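Local coordinates for peptidase M16 inactive domain family protein (Pseudomonas fluorescens, PDB 3GWB) that probably belongs to the metal-binding hydrolases of the M16 peptidase family, though it carries an inactive peptidase domain, at residues 155-165 and 306-314. Numbering follows the deposited sequence.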
ATOM      1  N   LEU A 155       2.780  19.891 -13.966  1.00 20.89           N
ATOM      2  CA  LEU A 155       2.648  19.384 -15.329  1.00 20.27           C
ATOM      3  C   LEU A 155       1.179  19.270 -15.728  1.00 19.29           C
ATOM      4  O   LEU A 155       0.801  19.622 -16.847  1.00 18.29           O
ATOM      5  CB  LEU A 155       3.341  18.021 -15.459  1.00 20.94           C
ATOM      6  CG  LEU A 155       3.314  17.359 -16.840  1.00 23.32           C
ATOM      7  CD1 LEU A 155       3.846  18.317 -17.889  1.00 23.94           C
ATOM      8  CD2 LEU A 155       4.152  16.086 -16.813  1.00 23.48           C
HETATM    9  N   MSE A 156       0.348  18.781 -14.813  1.00 19.02           N
HETATM   10  CA  MSE A 156      -1.074  18.650 -15.098  1.00 20.50           C
HETATM   11  C   MSE A 156      -1.722  20.024 -15.264  1.00 19.42           C
HETATM   12  O   MSE A 156      -2.710  20.159 -15.978  1.00 21.91           O
HETATM   13  CB  MSE A 156      -1.779  17.849 -13.997  1.00 19.12           C
HETATM   14  CG  MSE A 156      -1.503  16.342 -14.048  1.00 18.49           C
HETATM   15 SE   MSE A 156      -2.013  15.544 -15.608  1.00 16.87          SE
HETATM   16  CE  MSE A 156      -3.752  15.203 -15.277  1.00 19.20           C
ATOM     17  N   LYS A 157      -1.166  21.043 -14.617  1.00 19.63           N
ATOM     18  CA  LYS A 157      -1.705  22.398 -14.740  1.00 19.58           C
ATOM     19  C   LYS A 157      -1.416  22.964 -16.130  1.00 19.50           C
ATOM     20  O   LYS A 157      -2.292  23.550 -16.769  1.00 21.37           O
ATOM     21  CB  LYS A 157      -1.086  23.329 -13.697  1.00 21.75           C
ATOM     22  CG  LYS A 157      -1.375  22.961 -12.248  1.00 27.14           C
ATOM     23  CD  LYS A 157      -0.697  23.941 -11.286  1.00 30.54           C
ATOM     24  CE  LYS A 157      -0.844  23.490  -9.843  1.00 32.43           C
ATOM     25  NZ  LYS A 157      -0.083  24.367  -8.910  1.00 34.17           N
ATOM     26  N   ARG A 158      -0.177  22.796 -16.585  1.00 18.40           N
ATOM     27  CA  ARG A 158       0.242  23.291 -17.894  1.00 18.89           C
ATOM     28  C   ARG A 158      -0.474  22.563 -19.026  1.00 18.28           C
ATOM     29  O   ARG A 158      -0.799  23.151 -20.056  1.00 18.97           O
ATOM     30  CB  ARG A 158       1.758  23.122 -18.052  1.00 18.23           C
ATOM     31  CG  ARG A 158       2.590  24.111 -17.240  1.00 22.68           C
ATOM     32  CD  ARG A 158       4.023  23.629 -17.083  1.00 25.99           C
ATOM     33  NE  ARG A 158       4.846  24.586 -16.348  1.00 28.56           N
ATOM     34  CZ  ARG A 158       5.471  25.616 -16.908  1.00 27.53           C
ATOM     35  NH1 ARG A 158       5.370  25.819 -18.214  1.00 28.08           N
ATOM     36  NH2 ARG A 158       6.183  26.451 -16.162  1.00 26.77           N
ATOM     37  N   LEU A 159      -0.733  21.279 -18.813  1.00 17.54           N
ATOM     38  CA  LEU A 159      -1.389  20.435 -19.804  1.00 15.17           C
ATOM     39  C   LEU A 159      -2.880  20.724 -19.990  1.00 16.23           C
ATOM     40  O   LEU A 159      -3.368  20.799 -21.120  1.00 14.86           O
ATOM     41  CB  LEU A 159      -1.216  18.967 -19.401  1.00 15.96           C
ATOM     42  CG  LEU A 159      -0.708  17.936 -20.410  1.00 16.87           C
ATOM     43  CD1 LEU A 159       0.698  18.295 -20.845  1.00 16.38           C
ATOM     44  CD2 LEU A 159      -0.717  16.548 -19.767  1.00 16.71           C
ATOM     45  N   TYR A 160      -3.598  20.885 -18.881  1.00 15.24           N
ATOM     46  CA  TYR A 160      -5.046  21.110 -18.924  1.00 15.20           C
ATOM     47  C   TYR A 160      -5.587  22.512 -18.614  1.00 15.61           C
ATOM     48  O   TYR A 160      -6.778  22.761 -18.786  1.00 17.70           O
ATOM     49  CB  TYR A 160      -5.718  20.100 -17.995  1.00 14.91           C
ATOM     50  CG  TYR A 160      -5.650  18.680 -18.499  1.00 14.43           C
ATOM     51  CD1 TYR A 160      -6.542  18.228 -19.465  1.00 15.20           C
ATOM     52  CD2 TYR A 160      -4.691  17.789 -18.017  1.00 13.35           C
ATOM     53  CE1 TYR A 160      -6.493  16.922 -19.946  1.00 15.24           C
ATOM     54  CE2 TYR A 160      -4.633  16.468 -18.495  1.00 14.47           C
ATOM     55  CZ  TYR A 160      -5.542  16.049 -19.461  1.00 14.21           C
ATOM     56  OH  TYR A 160      -5.508  14.761 -19.948  1.00 16.25           O
ATOM     57  N   GLY A 161      -4.738  23.419 -18.146  1.00 17.16           N
ATOM     58  CA  GLY A 161      -5.212  24.764 -17.846  1.00 19.51           C
ATOM     59  C   GLY A 161      -6.417  24.825 -16.913  1.00 20.11           C
ATOM     60  O   GLY A 161      -6.322  24.444 -15.744  1.00 19.54           O
ATOM     61  N   THR A 162      -7.554  25.304 -17.416  1.00 19.44           N
ATOM     62  CA  THR A 162      -8.759  25.418 -16.593  1.00 21.00           C
ATOM     63  C   THR A 162      -9.676  24.205 -16.693  1.00 22.19           C
ATOM     64  O   THR A 162     -10.759  24.176 -16.098  1.00 24.08           O
ATOM     65  CB  THR A 162      -9.580  26.677 -16.957  1.00 21.40           C
ATOM     66  OG1 THR A 162      -9.790  26.722 -18.374  1.00 23.50           O
ATOM     67  CG2 THR A 162      -8.854  27.932 -16.516  1.00 21.16           C
ATOM     68  N   HIS A 163      -9.241  23.208 -17.453  1.00 20.94           N
ATOM     69  CA  HIS A 163     -10.016  21.991 -17.633  1.00 18.92           C
ATOM     70  C   HIS A 163     -10.129  21.252 -16.294  1.00 18.04           C
ATOM     71  O   HIS A 163      -9.190  21.252 -15.500  1.00 21.36           O
ATOM     72  CB  HIS A 163      -9.330  21.096 -18.660  1.00 17.44           C
ATOM     73  CG  HIS A 163     -10.095  19.855 -18.977  1.00 15.34           C
ATOM     74  ND1 HIS A 163     -11.079  19.814 -19.939  1.00 16.49           N
ATOM     75  CD2 HIS A 163     -10.044  18.617 -18.434  1.00 13.97           C
ATOM     76  CE1 HIS A 163     -11.601  18.601 -19.978  1.00 16.54           C
ATOM     77  NE2 HIS A 163     -10.991  17.855 -19.074  1.00 17.71           N
ATOM     78  N   PRO A 164     -11.282  20.613 -16.030  1.00 17.51           N
ATOM     79  CA  PRO A 164     -11.520  19.868 -14.786  1.00 16.08           C
ATOM     80  C   PRO A 164     -10.474  18.807 -14.411  1.00 16.62           C
ATOM     81  O   PRO A 164     -10.400  18.405 -13.248  1.00 17.00           O
ATOM     82  CB  PRO A 164     -12.910  19.270 -15.007  1.00 16.53           C
ATOM     83  CG  PRO A 164     -13.587  20.339 -15.805  1.00 16.53           C
ATOM     84  CD  PRO A 164     -12.523  20.704 -16.823  1.00 15.76           C
ATOM     85  N   TYR A 165      -9.676  18.346 -15.376  1.00 15.16           N
ATOM     86  CA  TYR A 165      -8.642  17.347 -15.080  1.00 13.55           C
ATOM     87  C   TYR A 165      -7.366  17.985 -14.543  1.00 15.13           C
ATOM     88  O   TYR A 165      -6.508  17.295 -13.997  1.00 17.04           O
ATOM     89  CB  TYR A 165      -8.255  16.535 -16.323  1.00 11.78           C
ATOM     90  CG  TYR A 165      -9.295  15.569 -16.852  1.00 12.87           C
ATOM     91  CD1 TYR A 165     -10.377  15.158 -16.072  1.00 13.56           C
ATOM     92  CD2 TYR A 165      -9.173  15.046 -18.139  1.00 11.41           C
ATOM     93  CE1 TYR A 165     -11.314  14.241 -16.572  1.00 13.72           C
ATOM     94  CE2 TYR A 165     -10.090  14.141 -18.644  1.00 12.18           C
ATOM     95  CZ  TYR A 165     -11.158  13.740 -17.862  1.00 14.99           C
ATOM     96  OH  TYR A 165     -12.059  12.848 -18.386  1.00 15.39           O
HETATM   97  N   MSE A 306      -8.982   8.739 -20.572  1.00 21.24           N
HETATM   98  CA  MSE A 306     -10.118   9.040 -19.719  1.00 20.41           C
HETATM   99  C   MSE A 306     -11.303   9.416 -20.593  1.00 21.15           C
HETATM  100  O   MSE A 306     -11.226   9.304 -21.817  1.00 18.62           O
HETATM  101  CB  MSE A 306      -9.768  10.183 -18.772  1.00 20.58           C
HETATM  102  CG  MSE A 306      -8.588   9.878 -17.863  1.00 22.91           C
HETATM  103 SE   MSE A 306      -8.310  11.165 -16.625  1.00 25.88          SE
HETATM  104  CE  MSE A 306      -7.148  12.174 -17.457  1.00 23.41           C
ATOM    105  N   GLN A 307     -12.396   9.851 -19.969  1.00 20.04           N
ATOM    106  CA  GLN A 307     -13.593  10.231 -20.713  1.00 21.32           C
ATOM    107  C   GLN A 307     -13.175  11.243 -21.765  1.00 20.14           C
ATOM    108  O   GLN A 307     -13.548  11.131 -22.928  1.00 18.73           O
ATOM    109  CB  GLN A 307     -14.634  10.840 -19.773  1.00 23.47           C
ATOM    110  CG  GLN A 307     -16.023  10.963 -20.375  1.00 27.54           C
ATOM    111  CD  GLN A 307     -17.043  11.462 -19.359  1.00 31.39           C
ATOM    112  OE1 GLN A 307     -17.014  12.625 -18.951  1.00 29.91           O
ATOM    113  NE2 GLN A 307     -17.944  10.574 -18.937  1.00 30.18           N
ATOM    114  N   ALA A 308     -12.405  12.238 -21.344  1.00 20.10           N
ATOM    115  CA  ALA A 308     -11.894  13.241 -22.264  1.00 21.45           C
ATOM    116  C   ALA A 308     -10.450  12.822 -22.509  1.00 21.83           C
ATOM    117  O   ALA A 308      -9.974  11.863 -21.897  1.00 20.11           O
ATOM    118  CB  ALA A 308     -11.950  14.624 -21.632  1.00 21.02           C
ATOM    119  N   ARG A 309      -9.747  13.523 -23.390  1.00 22.38           N
ATOM    120  CA  ARG A 309      -8.365  13.168 -23.675  1.00 22.00           C
ATOM    121  C   ARG A 309      -7.500  13.124 -22.423  1.00 22.19           C
ATOM    122  O   ARG A 309      -7.313  14.136 -21.733  1.00 21.98           O
ATOM    123  CB  ARG A 309      -7.752  14.136 -24.683  1.00 22.47           C
ATOM    124  CG  ARG A 309      -8.279  13.956 -26.094  1.00 26.00           C
ATOM    125  CD  ARG A 309      -7.635  14.951 -27.037  1.00 26.58           C
ATOM    126  NE  ARG A 309      -6.252  14.614 -27.361  1.00 27.02           N
ATOM    127  CZ  ARG A 309      -5.414  15.446 -27.970  1.00 27.93           C
ATOM    128  NH1 ARG A 309      -5.823  16.662 -28.306  1.00 28.95           N
ATOM    129  NH2 ARG A 309      -4.177  15.067 -28.258  1.00 29.27           N
ATOM    130  N   GLY A 310      -6.987  11.934 -22.130  1.00 20.10           N
ATOM    131  CA  GLY A 310      -6.133  11.758 -20.977  1.00 18.56           C
ATOM    132  C   GLY A 310      -4.719  12.097 -21.397  1.00 17.96           C
ATOM    133  O   GLY A 310      -4.459  12.282 -22.580  1.00 19.50           O
ATOM    134  N   PRO A 311      -3.774  12.169 -20.463  1.00 16.72           N
ATOM    135  CA  PRO A 311      -2.416  12.506 -20.878  1.00 16.79           C
ATOM    136  C   PRO A 311      -1.520  11.333 -21.292  1.00 16.90           C
ATOM    137  O   PRO A 311      -1.793  10.173 -20.985  1.00 17.50           O
ATOM    138  CB  PRO A 311      -1.873  13.206 -19.649  1.00 15.98           C
ATOM    139  CG  PRO A 311      -2.452  12.340 -18.546  1.00 15.62           C
ATOM    140  CD  PRO A 311      -3.887  12.139 -18.991  1.00 16.94           C
ATOM    141  N   PHE A 312      -0.462  11.665 -22.020  1.00 16.40           N
ATOM    142  CA  PHE A 312       0.555  10.704 -22.401  1.00 16.78           C
ATOM    143  C   PHE A 312       1.711  11.294 -21.611  1.00 17.23           C
ATOM    144  O   PHE A 312       1.983  12.498 -21.711  1.00 16.95           O
ATOM    145  CB  PHE A 312       0.898  10.746 -23.888  1.00 15.23           C
ATOM    146  CG  PHE A 312       2.184  10.030 -24.210  1.00 18.12           C
ATOM    147  CD1 PHE A 312       2.241   8.637 -24.228  1.00 18.29           C
ATOM    148  CD2 PHE A 312       3.359  10.751 -24.426  1.00 19.17           C
ATOM    149  CE1 PHE A 312       3.455   7.971 -24.435  1.00 18.23           C
ATOM    150  CE2 PHE A 312       4.580  10.098 -24.634  1.00 18.80           C
ATOM    151  CZ  PHE A 312       4.626   8.702 -24.645  1.00 18.92           C
HETATM  152  N   MSE A 313       2.392  10.461 -20.835  1.00 16.16           N
HETATM  153  CA  MSE A 313       3.466  10.958 -19.999  1.00 19.06           C
HETATM  154  C   MSE A 313       4.663  10.022 -19.894  1.00 18.23           C
HETATM  155  O   MSE A 313       4.518   8.802 -19.939  1.00 17.91           O
HETATM  156  CB  MSE A 313       2.895  11.225 -18.604  1.00 22.58           C
HETATM  157  CG  MSE A 313       3.777  12.013 -17.666  1.00 28.43           C
HETATM  158 SE   MSE A 313       2.869  12.353 -16.138  1.00 35.17          SE
HETATM  159  CE  MSE A 313       1.368  13.107 -16.803  1.00 31.80           C
ATOM    160  N   ILE A 314       5.843  10.619 -19.769  1.00 17.24           N
ATOM    161  CA  ILE A 314       7.093   9.884 -19.611  1.00 15.54           C
ATOM    162  C   ILE A 314       7.723  10.452 -18.355  1.00 15.50           C
ATOM    163  O   ILE A 314       7.781  11.670 -18.195  1.00 16.11           O
ATOM    164  CB  ILE A 314       8.080  10.146 -20.758  1.00 15.41           C
ATOM    165  CG1 ILE A 314       7.515   9.614 -22.072  1.00 14.14           C
ATOM    166  CG2 ILE A 314       9.430   9.506 -20.429  1.00 11.86           C
ATOM    167  CD1 ILE A 314       8.349  10.001 -23.280  1.00 16.74           C
TER
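Y160 and Y165 hold CG anti to their own carbonyl carbons (chi1 of both near -70°), and these torsions send both phenol rings onto residues 306-310. There the two hydroxyls play opposite parts. Y160 OH donates to R309 O over 2.6 Å, lying in the carbonyl plane on a lone pair (C=O...O angle 133°). Y165 OH instead accepts from A308 N at 3.0 Å, with an N-H...O angle of 164°. The selenomethionine M306, bent at chi3, runs past Y165 in the opposite direction and sets SE 4.0 Å from the ring centroid, almost on the normal: a Met-aromatic contact, to which CE adds a CH-pi approach. A308 CB packs obliquely against the same ring, 3.6 Å from Y165 CE2. Were Y165 replaced by an alanine, A308 N would probably lose this acceptor and M306 SE the ring it rests on. Farther along, L159 CD2 meets P311 CB at 3.5 Å, and L155 and M313 approach tip to tip, L155 CD2 lying 4.0 Å from M313 SE. Helix 147-160 thereby packs against the mixed sheet containing strand 311-319, L155 also touching strands 249-257 and 414-419. The chemistry is thus divided: apolar side chains join helix to strand, while at and just past the helix end Y160 and Y165, one phenol giving and the other receiving across this contact, fix the backbone leading into strand 311-319.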